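Local coordinates for protein alcohol dehydrogenase (Thermus thermophilus, PDB 2EIH) that binds zinc and probably acts as an NAD(P)-dependent alcohol dehydrogenase of the medium-chain family, joining a GroES-like domain to a Rossmann domain, at residues Met1-Gly11 / Leu15-Pro27. Numbering follows the deposited sequence.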
ATOM      1  N   MET A   1      19.539 -20.962 -40.526  1.00 29.89           N
ATOM      2  CA  MET A   1      19.786 -21.474 -39.141  1.00 28.64           C
ATOM      3  C   MET A   1      18.787 -22.580 -38.815  1.00 29.14           C
ATOM      4  O   MET A   1      17.754 -22.704 -39.475  1.00 27.92           O
ATOM      5  CB  MET A   1      19.613 -20.346 -38.121  1.00 27.47           C
ATOM      6  CG  MET A   1      18.161 -19.865 -37.925  1.00 27.57           C
ATOM      7  SD  MET A   1      17.983 -18.616 -36.592  1.00 28.04           S
ATOM      8  CE  MET A   1      16.215 -18.240 -36.624  1.00 28.55           C
ATOM      9  N   ARG A   2      19.095 -23.398 -37.814  1.00 28.70           N
ATOM     10  CA  ARG A   2      18.161 -24.442 -37.440  1.00 29.11           C
ATOM     11  C   ARG A   2      17.060 -23.803 -36.600  1.00 28.92           C
ATOM     12  O   ARG A   2      17.307 -22.866 -35.828  1.00 28.16           O
ATOM     13  CB  ARG A   2      18.842 -25.553 -36.634  1.00 30.76           C
ATOM     14  CG  ARG A   2      19.618 -26.564 -37.468  1.00 33.07           C
ATOM     15  CD  ARG A   2      20.232 -27.647 -36.591  1.00 36.19           C
ATOM     16  NE  ARG A   2      19.296 -28.691 -36.171  1.00 37.13           N
ATOM     17  CZ  ARG A   2      18.792 -29.620 -36.983  1.00 40.16           C
ATOM     18  NH1 ARG A   2      19.124 -29.640 -38.273  1.00 38.73           N
ATOM     19  NH2 ARG A   2      17.972 -30.551 -36.501  1.00 41.34           N
ATOM     20  N   ALA A   3      15.841 -24.302 -36.774  1.00 26.60           N
ATOM     21  CA  ALA A   3      14.696 -23.808 -36.034  1.00 25.25           C
ATOM     22  C   ALA A   3      13.561 -24.797 -36.172  1.00 27.03           C
ATOM     23  O   ALA A   3      13.501 -25.577 -37.122  1.00 29.04           O
ATOM     24  CB  ALA A   3      14.268 -22.450 -36.568  1.00 24.50           C
ATOM     25  N   VAL A   4      12.685 -24.790 -35.183  1.00 27.51           N
ATOM     26  CA  VAL A   4      11.513 -25.636 -35.206  1.00 27.39           C
ATOM     27  C   VAL A   4      10.389 -24.684 -35.550  1.00 28.84           C
ATOM     28  O   VAL A   4       9.996 -23.849 -34.739  1.00 28.93           O
ATOM     29  CB  VAL A   4      11.236 -26.270 -33.846  1.00 26.24           C
ATOM     30  CG1 VAL A   4       9.832 -26.849 -33.827  1.00 26.25           C
ATOM     31  CG2 VAL A   4      12.263 -27.343 -33.565  1.00 25.76           C
ATOM     32  N   VAL A   5       9.900 -24.801 -36.776  1.00 31.73           N
ATOM     33  CA  VAL A   5       8.825 -23.959 -37.256  1.00 33.34           C
ATOM     34  C   VAL A   5       7.489 -24.646 -37.051  1.00 35.56           C
ATOM     35  O   VAL A   5       7.415 -25.853 -36.796  1.00 34.74           O
ATOM     36  CB  VAL A   5       8.988 -23.621 -38.756  1.00 34.03           C
ATOM     37  CG1 VAL A   5      10.137 -22.638 -38.947  1.00 34.36           C
ATOM     38  CG2 VAL A   5       9.246 -24.893 -39.555  1.00 33.51           C
ATOM     39  N   MET A   6       6.437 -23.850 -37.181  1.00 37.95           N
ATOM     40  CA  MET A   6       5.068 -24.292 -37.007  1.00 40.37           C
ATOM     41  C   MET A   6       4.383 -24.187 -38.363  1.00 44.03           C
ATOM     42  O   MET A   6       3.788 -23.156 -38.681  1.00 45.50           O
ATOM     43  CB  MET A   6       4.398 -23.360 -36.016  1.00 38.60           C
ATOM     44  CG  MET A   6       3.180 -23.892 -35.350  1.00 36.43           C
ATOM     45  SD  MET A   6       2.678 -22.626 -34.218  1.00 35.29           S
ATOM     46  CE  MET A   6       0.980 -22.458 -34.675  1.00 34.79           C
ATOM     47  N   ARG A   7       4.488 -25.249 -39.158  1.00 46.61           N
ATOM     48  CA  ARG A   7       3.886 -25.287 -40.488  1.00 49.11           C
ATOM     49  C   ARG A   7       2.402 -24.950 -40.474  1.00 49.47           C
ATOM     50  O   ARG A   7       1.923 -24.177 -41.303  1.00 48.79           O
ATOM     51  CB  ARG A   7       4.077 -26.672 -41.123  1.00 51.28           C
ATOM     52  CG  ARG A   7       5.498 -26.952 -41.611  1.00 53.50           C
ATOM     53  CD  ARG A   7       5.980 -25.863 -42.570  1.00 52.52           C
ATOM     54  NE  ARG A   7       7.384 -26.031 -42.930  1.00 52.31           N
ATOM     55  CZ  ARG A   7       8.128 -25.091 -43.505  1.00 52.71           C
ATOM     56  NH1 ARG A   7       7.605 -23.904 -43.791  1.00 51.98           N
ATOM     57  NH2 ARG A   7       9.401 -25.339 -43.793  1.00 53.07           N
ATOM     58  N   ALA A   8       1.684 -25.546 -39.529  1.00 49.94           N
ATOM     59  CA  ALA A   8       0.252 -25.336 -39.394  1.00 49.46           C
ATOM     60  C   ALA A   8      -0.159 -25.604 -37.955  1.00 50.16           C
ATOM     61  O   ALA A   8       0.628 -26.121 -37.157  1.00 51.38           O
ATOM     62  CB  ALA A   8      -0.496 -26.266 -40.330  1.00 49.90           C
ATOM     63  N   ARG A   9      -1.401 -25.260 -37.635  1.00 49.89           N
ATOM     64  CA  ARG A   9      -1.936 -25.454 -36.291  1.00 49.00           C
ATOM     65  C   ARG A   9      -2.524 -26.851 -36.120  1.00 48.24           C
ATOM     66  O   ARG A   9      -3.200 -27.371 -37.006  1.00 48.92           O
ATOM     67  CB  ARG A   9      -3.000 -24.391 -36.009  1.00 48.85           C
ATOM     68  CG  ARG A   9      -2.477 -22.971 -36.192  1.00 50.55           C
ATOM     69  CD  ARG A   9      -3.456 -21.916 -35.703  1.00 51.72           C
ATOM     70  NE  ARG A   9      -2.890 -20.573 -35.787  1.00 53.50           N
ATOM     71  CZ  ARG A   9      -2.678 -19.918 -36.926  1.00 55.86           C
ATOM     72  NH1 ARG A   9      -2.152 -18.699 -36.907  1.00 56.84           N
ATOM     73  NH2 ARG A   9      -3.004 -20.471 -38.087  1.00 55.75           N
ATOM     74  N   GLY A  10      -2.255 -27.460 -34.972  1.00 47.17           N
ATOM     75  CA  GLY A  10      -2.769 -28.788 -34.714  1.00 44.54           C
ATOM     76  C   GLY A  10      -2.045 -29.513 -33.597  1.00 44.21           C
ATOM     77  O   GLY A  10      -1.730 -28.933 -32.555  1.00 42.05           O
ATOM     78  N   GLY A  11      -1.791 -30.798 -33.823  1.00 43.55           N
ATOM     79  CA  GLY A  11      -1.110 -31.605 -32.834  1.00 42.55           C
ATOM     80  C   GLY A  11       0.372 -31.312 -32.817  1.00 41.81           C
ATOM     81  O   GLY A  11       0.881 -30.651 -33.708  1.00 41.00           O
ATOM     82  N   LEU A  15       5.037 -29.522 -35.499  1.00 38.53           N
ATOM     83  CA  LEU A  15       6.345 -28.931 -35.207  1.00 38.03           C
ATOM     84  C   LEU A  15       7.440 -29.686 -35.969  1.00 37.96           C
ATOM     85  O   LEU A  15       7.649 -30.881 -35.766  1.00 36.57           O
ATOM     86  CB  LEU A  15       6.623 -28.968 -33.696  1.00 36.38           C
ATOM     87  CG  LEU A  15       5.710 -28.111 -32.812  1.00 37.69           C
ATOM     88  CD1 LEU A  15       5.934 -28.439 -31.347  1.00 40.06           C
ATOM     89  CD2 LEU A  15       5.974 -26.635 -33.069  1.00 38.43           C
ATOM     90  N   GLU A  16       8.134 -28.984 -36.855  1.00 38.54           N
ATOM     91  CA  GLU A  16       9.184 -29.617 -37.628  1.00 39.12           C
ATOM     92  C   GLU A  16      10.411 -28.730 -37.744  1.00 38.73           C
ATOM     93  O   GLU A  16      10.331 -27.509 -37.605  1.00 35.76           O
ATOM     94  CB  GLU A  16       8.667 -29.985 -39.025  1.00 41.61           C
ATOM     95  CG  GLU A  16       8.212 -28.799 -39.866  1.00 44.13           C
ATOM     96  CD  GLU A  16       7.955 -29.171 -41.318  1.00 46.03           C
ATOM     97  OE1 GLU A  16       6.998 -29.934 -41.573  1.00 47.56           O
ATOM     98  OE2 GLU A  16       8.719 -28.711 -42.198  1.00 45.77           O
ATOM     99  N   VAL A  17      11.549 -29.360 -38.004  1.00 39.14           N
ATOM    100  CA  VAL A  17      12.804 -28.639 -38.141  1.00 41.55           C
ATOM    101  C   VAL A  17      12.932 -28.028 -39.538  1.00 41.90           C
ATOM    102  O   VAL A  17      12.671 -28.697 -40.536  1.00 43.75           O
ATOM    103  CB  VAL A  17      13.999 -29.579 -37.891  1.00 41.56           C
ATOM    104  CG1 VAL A  17      15.301 -28.790 -37.960  1.00 40.92           C
ATOM    105  CG2 VAL A  17      13.847 -30.262 -36.528  1.00 42.47           C
ATOM    106  N   ALA A  18      13.334 -26.761 -39.599  1.00 41.13           N
ATOM    107  CA  ALA A  18      13.495 -26.062 -40.873  1.00 41.30           C
ATOM    108  C   ALA A  18      14.666 -25.103 -40.788  1.00 41.72           C
ATOM    109  O   ALA A  18      15.148 -24.795 -39.702  1.00 42.30           O
ATOM    110  CB  ALA A  18      12.232 -25.296 -41.222  1.00 39.91           C
ATOM    111  N   ASP A  19      15.128 -24.636 -41.939  1.00 43.19           N
ATOM    112  CA  ASP A  19      16.244 -23.713 -41.974  1.00 44.12           C
ATOM    113  C   ASP A  19      15.734 -22.306 -42.271  1.00 43.66           C
ATOM    114  O   ASP A  19      15.187 -22.058 -43.340  1.00 45.19           O
ATOM    115  CB  ASP A  19      17.242 -24.147 -43.048  1.00 46.97           C
ATOM    116  CG  ASP A  19      18.482 -23.278 -43.075  1.00 50.42           C
ATOM    117  OD1 ASP A  19      19.247 -23.297 -42.082  1.00 53.11           O
ATOM    118  OD2 ASP A  19      18.696 -22.574 -44.087  1.00 51.57           O
ATOM    119  N   LEU A  20      15.898 -21.385 -41.326  1.00 41.28           N
ATOM    120  CA  LEU A  20      15.434 -20.025 -41.545  1.00 38.50           C
ATOM    121  C   LEU A  20      16.603 -19.064 -41.542  1.00 37.84           C
ATOM    122  O   LEU A  20      17.643 -19.327 -40.948  1.00 38.63           O
ATOM    123  CB  LEU A  20      14.449 -19.602 -40.453  1.00 38.04           C
ATOM    124  CG  LEU A  20      13.282 -20.532 -40.136  1.00 38.42           C
ATOM    125  CD1 LEU A  20      12.477 -19.910 -39.016  1.00 36.90           C
ATOM    126  CD2 LEU A  20      12.426 -20.761 -41.372  1.00 37.68           C
ATOM    127  N   PRO A  21      16.450 -17.929 -42.223  1.00 35.88           N
ATOM    128  CA  PRO A  21      17.539 -16.953 -42.256  1.00 36.21           C
ATOM    129  C   PRO A  21      17.794 -16.361 -40.873  1.00 35.66           C
ATOM    130  O   PRO A  21      16.879 -16.260 -40.057  1.00 34.98           O
ATOM    131  CB  PRO A  21      17.044 -15.916 -43.266  1.00 35.56           C
ATOM    132  CG  PRO A  21      15.555 -15.992 -43.131  1.00 35.03           C
ATOM    133  CD  PRO A  21      15.303 -17.475 -43.027  1.00 35.44           C
ATOM    134  N   VAL A  22      19.044 -15.988 -40.616  1.00 35.48           N
ATOM    135  CA  VAL A  22      19.426 -15.412 -39.331  1.00 36.43           C
ATOM    136  C   VAL A  22      18.956 -13.973 -39.191  1.00 37.87           C
ATOM    137  O   VAL A  22      19.337 -13.105 -39.977  1.00 38.58           O
ATOM    138  CB  VAL A  22      20.951 -15.423 -39.141  1.00 36.45           C
ATOM    139  CG1 VAL A  22      21.344 -14.505 -37.987  1.00 37.77           C
ATOM    140  CG2 VAL A  22      21.426 -16.838 -38.871  1.00 36.72           C
ATOM    141  N   PRO A  23      18.127 -13.698 -38.169  1.00 39.17           N
ATOM    142  CA  PRO A  23      17.617 -12.342 -37.942  1.00 40.03           C
ATOM    143  C   PRO A  23      18.728 -11.333 -37.665  1.00 41.12           C
ATOM    144  O   PRO A  23      19.788 -11.681 -37.144  1.00 40.68           O
ATOM    145  CB  PRO A  23      16.671 -12.522 -36.755  1.00 39.49           C
ATOM    146  CG  PRO A  23      17.271 -13.693 -36.020  1.00 39.36           C
ATOM    147  CD  PRO A  23      17.630 -14.627 -37.138  1.00 38.45           C
ATOM    148  N   GLU A  24      18.480 -10.081 -38.025  1.00 43.30           N
ATOM    149  CA  GLU A  24      19.470  -9.039 -37.820  1.00 45.73           C
ATOM    150  C   GLU A  24      19.004  -8.029 -36.771  1.00 46.42           C
ATOM    151  O   GLU A  24      17.891  -7.496 -36.841  1.00 45.54           O
ATOM    152  CB  GLU A  24      19.763  -8.341 -39.151  1.00 46.08           C
ATOM    153  CG  GLU A  24      21.239  -8.058 -39.387  1.00 47.41           C
ATOM    154  CD  GLU A  24      22.091  -9.316 -39.306  1.00 47.57           C
ATOM    155  OE1 GLU A  24      21.753 -10.313 -39.975  1.00 48.09           O
ATOM    156  OE2 GLU A  24      23.113  -9.303 -38.593  1.00 48.75           O
ATOM    157  N   PRO A  25      19.858  -7.757 -35.776  1.00 46.76           N
ATOM    158  CA  PRO A  25      19.525  -6.812 -34.712  1.00 48.07           C
ATOM    159  C   PRO A  25      19.418  -5.353 -35.145  1.00 49.40           C
ATOM    160  O   PRO A  25      20.314  -4.816 -35.799  1.00 46.88           O
ATOM    161  CB  PRO A  25      20.637  -7.043 -33.698  1.00 47.29           C
ATOM    162  CG  PRO A  25      21.802  -7.359 -34.565  1.00 47.51           C
ATOM    163  CD  PRO A  25      21.204  -8.322 -35.570  1.00 47.38           C
ATOM    164  N   GLY A  26      18.312  -4.725 -34.757  1.00 52.19           N
ATOM    165  CA  GLY A  26      18.093  -3.332 -35.081  1.00 55.31           C
ATOM    166  C   GLY A  26      19.048  -2.414 -34.338  1.00 57.59           C
ATOM    167  O   GLY A  26      20.119  -2.840 -33.903  1.00 57.34           O
ATOM    168  N   PRO A  27      18.679  -1.135 -34.168  1.00 59.18           N
ATOM    169  CA  PRO A  27      19.519  -0.158 -33.472  1.00 59.21           C
ATOM    170  C   PRO A  27      19.775  -0.490 -32.005  1.00 58.37           C
ATOM    171  O   PRO A  27      20.929  -0.598 -31.576  1.00 59.54           O
ATOM    172  CB  PRO A  27      18.742   1.142 -33.651  1.00 60.03           C
ATOM    173  CG  PRO A  27      17.321   0.674 -33.662  1.00 61.39           C
ATOM    174  CD  PRO A  27      17.394  -0.532 -34.565  1.00 60.58           C
TER
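The chain's first nitrogen, M1 N, forms a salt bridge with D19 of the segment 15-27, N to OD1 2.8 Å. L20 O is a second acceptor for it, though that bond is modelled unusually short and its exact length is doubtful. The carboxylate is met from above its plane, 53° out of it; D19 CG stands anti to its own backbone N (chi1 -176°), which places the group beside the terminus. M1 O in turn accepts L20 N at 2.9 Å, so both polar backbone atoms of M1 are engaged. This is a beta hairpin whose open end carries a salt bridge from the terminal amine. Between strands 2-6 and 15-19, A18 N reaches A3 O at 2.8 Å, and V5 and E16 exchange two backbone bonds. Near the turn R7 NE meets E16 OE2 almost straight (177°, 3.1 Å), within the guanidinium plane but above the carboxylate, the two planes nearly perpendicular. On the face bearing A3, V5 and A18, V5 CG2 presses tightly on A18 CB (3.4 Å). L20 comes in from beyond the strand end, and V5 CG1 lies 3.6 Å from L20 CD1. On the other face V17 CG1 lies against one face of the R2 guanidinium, toward its rim, and V4 CG1 packs on L15 CB. Strand 2-6 is the middle of a three-stranded antiparallel sheet, between 15-19 and the short strand 59-60, where V60 touches L20 and H59 touches M6; beyond the hairpin, P23 rests on V126 of strand 124-128.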